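Local coordinates for protein SAM-dependent methyltransferase (Pyrococcus horikoshii, PDB 1WZN) that probably transfers a methyl group from S-adenosylmethionine to an acceptor not yet identified, and holds the spent cofactor S-adenosylhomocysteine in its Rossmann-like domain, at residues A[30-34]-A[59-64]; A[164-168]-A[191-195]. One frame throughout, in Å; residues are numbered along the deposited sequence.

The two contacts sit in different parts of the chain, their centres 36 Å apart and their nearest atoms about 21 Å apart, so neither touches the other. Contact 1 (30-34 with 59-64) belongs to the Rossmann-like methyltransferase domain, where two helices pack together beside the central seven-stranded sheet; the side chain of Leu59 lies about 9 Å from the bound S-adenosylhomocysteine. Contact 2 (164-168 with 191-195) is at the end of a long hairpin in the separate four-stranded antiparallel sheet, its centre 28 Å from the centre of the chain, and a second subunit comes within reach there. Along the sequence, contact 1 closes before contact 2 opens.

Contact 1: A[30-34]-A[59-64]; sequences VEEIF and LAERGY
Phe34 and Tyr64 meet on the closely packed, apolar side of this contact. The Phe34 ring turns its CD2-CE2 edge to one face of Tyr64 in an offset edge-to-face pair, the planes 65° apart and the centroids separated by 5.4 Å. CE2 rides over the rim of the tyrosine face rather than its centre, with Phe34 CD2 3.8 Å from Tyr64 CZ. In return Tyr64 OH lies in the plane of the Phe34 ring, at its edge. Deeper in, Leu59 sends CD2 to Phe34 CE2 at 4.1 Å, while Val30 CG1 only brushes the same methyl. In the Rossmann-like methyltransferase fold, helix 23-36 here meets the end of helix 54-61, and Phe34 and Val30 also reach strand 139-146 of the central sheet, through Val140 and Ile142. Helix 54-61 ends in a Schellman motif, with Gly63 at positive phi, and the chain then turns so that Tyr64 faces helix 23-36.

The Tyr64 hydroxyl leads over to the polar side, which is nearer solvent than the buried Phe34, Leu59 and Val30 yet firmly bonded through Glu31. Glu31 CG stands anti to the carbonyl carbon (chi1 -67°) and the chain runs on extended, carrying the carboxylate across to the other segment, where each oxygen takes a different partner. Tyr64 OH donates to the anti lone pair of Glu31 OE1 at 2.7 Å. Glu31 OE2 is bound by Arg62 NH1 at 2.6 Å, a salt bridge in which the oxygen lies in the guanidinium plane while the nitrogen comes 27° out of the carboxylate plane. Glu58 and Asp28 also form salt bridges with Arg62, so its positive charge is probably shared among three carboxylates.

Contact 2: A[164-168]-A[191-195]; sequences GEEKL and ILRPN
Glu166 and Ile191, which have the most surface buried here, meet along one face of the sheet. The Glu166 carboxylate lies against the Ile191 methyl CG2, with CD 3.6 Å from that carbon. With chi1 at -55°, Ile191 turns CG1 away from its carbonyl carbon, leaving the CG2 methyl to lean on Glu166, while CG1 approaches Leu168 CG at 4.3 Å. Beyond the methyl, Glu166 OE2 forms a salt bridge with Arg193 NH1 at 2.8 Å. The arginine chain bends at chi3 to bring its guanidinium there, but the N-H...O angle is only 121°, so the hydrogen bond within the salt bridge is weak; the carboxylate and guanidinium planes stand 61° apart. The other oxygen, OE1, is hydrogen-bonded to Tyr11 OH, and Tyr11 also packs on Ile191 and Leu168. With an alanine at Glu166, Arg193 would probably lose this carboxylate, Tyr11 OH its bond to OE1, and Ile191 CG2 part of its cover.

Leu192 carries the backbone pairing. Strands 166-177 and 182-192 form an antiparallel hairpin within the four-stranded sheet, and this contact lies at its open end, away from the turn. Lys167 and Leu192 are its hydrogen-bonded pair, with Lys167 N 3.0 Å from Leu192 O and Leu192 N 2.8 Å from Lys167 O, both close to straight. The Leu192 side chain lies on the sheet face opposite that of Ile191, where it packs on Leu188 of a second subunit.

Past the paired residues the strands part, and a water donates to Leu192 O at 2.7 Å and to Glu165 O at 2.6 Å. Next to it, Pro194 CG rests near Glu165 OE1, the proline ring and the acid chain crossing at about a right angle.

Contact 1: A[30-34]-A[59-64]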
ATOM      1  N   VAL A  30      -3.413  36.935  -0.895  1.00 18.01           N
ATOM      2  CA  VAL A  30      -2.768  37.792   0.091  1.00 17.44           C
ATOM      3  C   VAL A  30      -3.367  39.199   0.048  1.00 17.72           C
ATOM      4  O   VAL A  30      -3.635  39.792   1.092  1.00 17.76           O
ATOM      5  CB  VAL A  30      -1.240  37.865  -0.147  1.00 18.52           C
ATOM      6  CG1 VAL A  30      -0.610  38.945   0.744  1.00 18.21           C
ATOM      7  CG2 VAL A  30      -0.611  36.506   0.160  1.00 15.79           C
ATOM      8  N   GLU A  31      -3.596  39.733  -1.150  1.00 17.46           N
ATOM      9  CA  GLU A  31      -4.171  41.074  -1.248  1.00 20.06           C
ATOM     10  C   GLU A  31      -5.601  41.106  -0.720  1.00 20.32           C
ATOM     11  O   GLU A  31      -6.052  42.131  -0.208  1.00 21.37           O
ATOM     12  CB  GLU A  31      -4.149  41.595  -2.686  1.00 20.94           C
ATOM     13  CG  GLU A  31      -2.761  41.848  -3.240  1.00 21.56           C
ATOM     14  CD  GLU A  31      -2.785  42.807  -4.415  1.00 21.36           C
ATOM     15  OE1 GLU A  31      -2.649  44.029  -4.185  1.00 22.78           O
ATOM     16  OE2 GLU A  31      -2.955  42.341  -5.559  1.00 20.61           O
ATOM     17  N   GLU A  32      -6.324  39.996  -0.852  1.00 21.68           N
ATOM     18  CA  GLU A  32      -7.684  39.963  -0.328  1.00 22.90           C
ATOM     19  C   GLU A  32      -7.590  40.041   1.195  1.00 22.30           C
ATOM     20  O   GLU A  32      -8.413  40.684   1.845  1.00 22.72           O
ATOM     21  CB  GLU A  32      -8.421  38.688  -0.746  1.00 27.06           C
ATOM     22  CG  GLU A  32      -9.791  38.577  -0.088  1.00 33.02           C
ATOM     23  CD  GLU A  32     -10.671  37.515  -0.710  1.00 39.59           C
ATOM     24  OE1 GLU A  32     -10.245  36.342  -0.770  1.00 41.06           O
ATOM     25  OE2 GLU A  32     -11.797  37.858  -1.134  1.00 43.06           O
ATOM     26  N   ILE A  33      -6.577  39.394   1.768  1.00 21.69           N
ATOM     27  CA  ILE A  33      -6.397  39.444   3.215  1.00 19.48           C
ATOM     28  C   ILE A  33      -6.077  40.885   3.624  1.00 20.79           C
ATOM     29  O   ILE A  33      -6.624  41.391   4.606  1.00 22.77           O
ATOM     30  CB  ILE A  33      -5.261  38.494   3.682  1.00 19.57           C
ATOM     31  CG1 ILE A  33      -5.652  37.034   3.417  1.00 17.10           C
ATOM     32  CG2 ILE A  33      -5.004  38.678   5.169  1.00 18.24           C
ATOM     33  CD1 ILE A  33      -4.555  36.038   3.777  1.00 18.83           C
ATOM     34  N   PHE A  34      -5.196  41.548   2.875  1.00 19.15           N
ATOM     35  CA  PHE A  34      -4.844  42.941   3.174  1.00 21.45           C
ATOM     36  C   PHE A  34      -6.103  43.809   3.178  1.00 21.64           C
ATOM     37  O   PHE A  34      -6.310  44.633   4.068  1.00 21.45           O
ATOM     38  CB  PHE A  34      -3.887  43.522   2.119  1.00 18.80           C
ATOM     39  CG  PHE A  34      -2.492  42.947   2.147  1.00 18.73           C
ATOM     40  CD1 PHE A  34      -2.014  42.260   3.261  1.00 18.80           C
ATOM     41  CD2 PHE A  34      -1.636  43.146   1.062  1.00 19.37           C
ATOM     42  CE1 PHE A  34      -0.696  41.782   3.292  1.00 19.97           C
ATOM     43  CE2 PHE A  34      -0.323  42.674   1.085  1.00 19.87           C
ATOM     44  CZ  PHE A  34       0.149  41.991   2.203  1.00 19.08           C
ATOM     45  N   LEU A  59       4.848  40.702  -5.022  1.00 16.54           N
ATOM     46  CA  LEU A  59       4.276  41.781  -4.216  1.00 16.37           C
ATOM     47  C   LEU A  59       4.849  43.126  -4.681  1.00 17.55           C
ATOM     48  O   LEU A  59       4.121  44.113  -4.803  1.00 17.47           O
ATOM     49  CB  LEU A  59       4.596  41.563  -2.727  1.00 15.46           C
ATOM     50  CG  LEU A  59       3.694  40.558  -1.993  1.00 16.06           C
ATOM     51  CD1 LEU A  59       4.340  40.070  -0.699  1.00 15.41           C
ATOM     52  CD2 LEU A  59       2.360  41.239  -1.703  1.00 14.73           C
ATOM     53  N   ALA A  60       6.152  43.165  -4.939  1.00 16.62           N
ATOM     54  CA  ALA A  60       6.791  44.404  -5.391  1.00 17.67           C
ATOM     55  C   ALA A  60       6.205  44.855  -6.723  1.00 19.82           C
ATOM     56  O   ALA A  60       5.936  46.040  -6.933  1.00 22.32           O
ATOM     57  CB  ALA A  60       8.296  44.200  -5.535  1.00 18.17           C
ATOM     58  N   GLU A  61       6.022  43.902  -7.624  1.00 20.71           N
ATOM     59  CA  GLU A  61       5.479  44.199  -8.941  1.00 23.26           C
ATOM     60  C   GLU A  61       4.127  44.901  -8.844  1.00 24.34           C
ATOM     61  O   GLU A  61       3.706  45.630  -9.734  1.00 22.50           O
ATOM     62  CB  GLU A  61       5.326  42.878  -9.704  1.00 24.75           C
ATOM     63  CG  GLU A  61       4.987  43.089 -11.183  1.00 30.36           C
ATOM     64  CD  GLU A  61       4.954  41.753 -11.902  1.00 31.62           C
ATOM     65  OE1 GLU A  61       5.983  41.088 -11.951  1.00 30.53           O
ATOM     66  OE2 GLU A  61       3.907  41.411 -12.444  1.00 33.67           O
ATOM     67  N   ARG A  62       3.416  44.625  -7.728  1.00 21.83           N
ATOM     68  CA  ARG A  62       2.065  45.158  -7.580  1.00 22.07           C
ATOM     69  C   ARG A  62       2.035  46.510  -6.844  1.00 20.63           C
ATOM     70  O   ARG A  62       0.985  47.081  -6.580  1.00 22.26           O
ATOM     71  CB  ARG A  62       1.219  44.125  -6.829  1.00 21.87           C
ATOM     72  CG  ARG A  62       0.976  42.853  -7.649  1.00 22.15           C
ATOM     73  CD  ARG A  62       0.043  41.875  -6.922  1.00 22.09           C
ATOM     74  NE  ARG A  62       0.094  40.545  -7.540  1.00 22.05           N
ATOM     75  CZ  ARG A  62      -1.016  39.783  -7.475  1.00 20.67           C
ATOM     76  NH1 ARG A  62      -2.103  40.238  -6.873  1.00 20.73           N
ATOM     77  NH2 ARG A  62      -1.017  38.567  -8.029  1.00 19.95           N
ATOM     78  N   GLY A  63       3.234  47.007  -6.471  1.00 20.13           N
ATOM     79  CA  GLY A  63       3.317  48.376  -5.948  1.00 19.66           C
ATOM     80  C   GLY A  63       3.648  48.428  -4.450  1.00 19.81           C
ATOM     81  O   GLY A  63       3.833  49.480  -3.854  1.00 18.31           O
ATOM     82  N   TYR A  64       3.757  47.288  -3.785  1.00 17.86           N
ATOM     83  CA  TYR A  64       4.102  47.297  -2.373  1.00 18.01           C
ATOM     84  C   TYR A  64       5.573  47.648  -2.180  1.00 17.38           C
ATOM     85  O   TYR A  64       6.405  47.349  -3.039  1.00 16.83           O
ATOM     86  CB  TYR A  64       3.794  45.923  -1.767  1.00 17.00           C
ATOM     87  CG  TYR A  64       2.314  45.622  -1.760  1.00 17.48           C
ATOM     88  CD1 TYR A  64       1.476  46.218  -0.822  1.00 19.02           C
ATOM     89  CD2 TYR A  64       1.738  44.813  -2.739  1.00 17.52           C
ATOM     90  CE1 TYR A  64       0.103  46.024  -0.855  1.00 18.90           C
ATOM     91  CE2 TYR A  64       0.355  44.615  -2.786  1.00 19.69           C
ATOM     92  CZ  TYR A  64      -0.451  45.229  -1.835  1.00 17.80           C
ATOM     93  OH  TYR A  64      -1.816  45.063  -1.865  1.00 20.39           O
TER

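Contact 2: A[164-168]-A[191-195]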
ATOM      1  N   GLY A 164      18.684  24.841 -17.722  1.00 23.82           N
ATOM      2  CA  GLY A 164      19.626  24.927 -18.822  1.00 25.58           C
ATOM      3  C   GLY A 164      19.903  23.535 -19.358  1.00 24.21           C
ATOM      4  O   GLY A 164      18.974  22.794 -19.683  1.00 26.14           O
ATOM      5  N   GLU A 165      21.176  23.166 -19.429  1.00 26.07           N
ATOM      6  CA  GLU A 165      21.564  21.852 -19.930  1.00 28.63           C
ATOM      7  C   GLU A 165      21.629  20.803 -18.822  1.00 28.38           C
ATOM      8  O   GLU A 165      21.882  19.621 -19.088  1.00 28.61           O
ATOM      9  CB  GLU A 165      22.929  21.934 -20.610  1.00 32.28           C
ATOM     10  CG  GLU A 165      22.975  22.884 -21.789  1.00 39.26           C
ATOM     11  CD  GLU A 165      24.315  22.849 -22.497  1.00 43.54           C
ATOM     12  OE1 GLU A 165      24.693  21.768 -23.001  1.00 45.46           O
ATOM     13  OE2 GLU A 165      24.990  23.901 -22.550  1.00 46.48           O
ATOM     14  N   GLU A 166      21.407  21.230 -17.584  1.00 24.63           N
ATOM     15  CA  GLU A 166      21.465  20.307 -16.460  1.00 22.08           C
ATOM     16  C   GLU A 166      20.104  19.744 -16.086  1.00 20.92           C
ATOM     17  O   GLU A 166      19.109  20.467 -16.009  1.00 21.83           O
ATOM     18  CB  GLU A 166      22.100  20.997 -15.253  1.00 21.51           C
ATOM     19  CG  GLU A 166      23.520  21.488 -15.513  1.00 26.09           C
ATOM     20  CD  GLU A 166      24.236  21.935 -14.251  1.00 27.54           C
ATOM     21  OE1 GLU A 166      23.642  22.707 -13.473  1.00 26.94           O
ATOM     22  OE2 GLU A 166      25.398  21.523 -14.041  1.00 29.35           O
ATOM     23  N   LYS A 167      20.060  18.438 -15.858  1.00 18.16           N
ATOM     24  CA  LYS A 167      18.821  17.791 -15.481  1.00 17.22           C
ATOM     25  C   LYS A 167      18.905  17.409 -14.014  1.00 18.84           C
ATOM     26  O   LYS A 167      19.929  16.901 -13.543  1.00 18.21           O
ATOM     27  CB  LYS A 167      18.577  16.563 -16.362  1.00 20.10           C
ATOM     28  CG  LYS A 167      18.334  16.963 -17.814  1.00 22.24           C
ATOM     29  CD  LYS A 167      18.182  15.782 -18.741  1.00 25.49           C
ATOM     30  CE  LYS A 167      18.061  16.271 -20.185  1.00 28.84           C
ATOM     31  NZ  LYS A 167      18.046  15.141 -21.163  1.00 30.57           N
ATOM     32  N   LEU A 168      17.835  17.686 -13.284  1.00 17.25           N
ATOM     33  CA  LEU A 168      17.818  17.370 -11.867  1.00 16.84           C
ATOM     34  C   LEU A 168      16.870  16.224 -11.571  1.00 15.92           C
ATOM     35  O   LEU A 168      15.709  16.260 -11.971  1.00 15.39           O
ATOM     36  CB  LEU A 168      17.394  18.600 -11.055  1.00 17.22           C
ATOM     37  CG  LEU A 168      18.450  19.666 -10.749  1.00 22.03           C
ATOM     38  CD1 LEU A 168      18.997  20.268 -12.034  1.00 22.86           C
ATOM     39  CD2 LEU A 168      17.817  20.751  -9.882  1.00 22.41           C
ATOM     40  N   ILE A 191      22.390  16.186  -9.988  1.00 15.86           N
ATOM     41  CA  ILE A 191      22.485  17.119 -11.110  1.00 16.65           C
ATOM     42  C   ILE A 191      23.267  16.448 -12.231  1.00 16.75           C
ATOM     43  O   ILE A 191      24.473  16.226 -12.113  1.00 16.31           O
ATOM     44  CB  ILE A 191      23.195  18.415 -10.666  1.00 17.37           C
ATOM     45  CG1 ILE A 191      22.453  18.999  -9.459  1.00 19.18           C
ATOM     46  CG2 ILE A 191      23.209  19.443 -11.800  1.00 17.81           C
ATOM     47  CD1 ILE A 191      23.084  20.258  -8.899  1.00 22.62           C
ATOM     48  N   LEU A 192      22.566  16.127 -13.311  1.00 16.88           N
ATOM     49  CA  LEU A 192      23.151  15.441 -14.457  1.00 18.90           C
ATOM     50  C   LEU A 192      23.535  16.342 -15.618  1.00 19.88           C
ATOM     51  O   LEU A 192      22.714  17.112 -16.114  1.00 18.17           O
ATOM     52  CB  LEU A 192      22.176  14.383 -14.990  1.00 18.21           C
ATOM     53  CG  LEU A 192      22.000  13.068 -14.230  1.00 21.64           C
ATOM     54  CD1 LEU A 192      21.680  13.341 -12.770  1.00 21.51           C
ATOM     55  CD2 LEU A 192      20.889  12.253 -14.900  1.00 20.61           C
ATOM     56  N   ARG A 193      24.788  16.231 -16.048  1.00 20.73           N
ATOM     57  CA  ARG A 193      25.282  16.990 -17.189  1.00 22.59           C
ATOM     58  C   ARG A 193      25.081  16.118 -18.432  1.00 22.72           C
ATOM     59  O   ARG A 193      24.929  14.899 -18.323  1.00 20.91           O
ATOM     60  CB  ARG A 193      26.763  17.335 -17.005  1.00 24.24           C
ATOM     61  CG  ARG A 193      27.014  18.272 -15.826  1.00 32.60           C
ATOM     62  CD  ARG A 193      28.369  18.944 -15.919  1.00 35.64           C
ATOM     63  NE  ARG A 193      28.476  19.768 -17.122  1.00 41.74           N
ATOM     64  CZ  ARG A 193      27.757  20.864 -17.350  1.00 43.94           C
ATOM     65  NH1 ARG A 193      26.869  21.284 -16.457  1.00 43.59           N
ATOM     66  NH2 ARG A 193      27.922  21.541 -18.480  1.00 44.52           N
ATOM     67  N   PRO A 194      25.060  16.734 -19.624  1.00 22.71           N
ATOM     68  CA  PRO A 194      24.873  16.038 -20.901  1.00 24.73           C
ATOM     69  C   PRO A 194      25.745  14.802 -21.114  1.00 25.14           C
ATOM     70  O   PRO A 194      25.273  13.791 -21.633  1.00 24.78           O
ATOM     71  CB  PRO A 194      25.158  17.130 -21.929  1.00 25.54           C
ATOM     72  CG  PRO A 194      24.629  18.355 -21.246  1.00 24.08           C
ATOM     73  CD  PRO A 194      25.175  18.190 -19.837  1.00 23.47           C
ATOM     74  N   ASN A 195      27.010  14.878 -20.708  1.00 26.11           N
ATOM     75  CA  ASN A 195      27.926  13.755 -20.885  1.00 27.20           C
ATOM     76  C   ASN A 195      27.776  12.665 -19.820  1.00 26.98           C
ATOM     77  O   ASN A 195      28.532  11.693 -19.810  1.00 25.20           O
ATOM     78  CB  ASN A 195      29.374  14.250 -20.907  1.00 28.84           C
ATOM     79  CG  ASN A 195      29.803  14.859 -19.587  1.00 32.03           C
ATOM     80  OD1 ASN A 195      29.047  14.870 -18.616  1.00 30.05           O
ATOM     81  ND2 ASN A 195      31.030  15.369 -19.546  1.00 33.76           N
TER
HETATM   82  O   HOH W   1      21.900  17.006 -18.734  1.00 23.54           O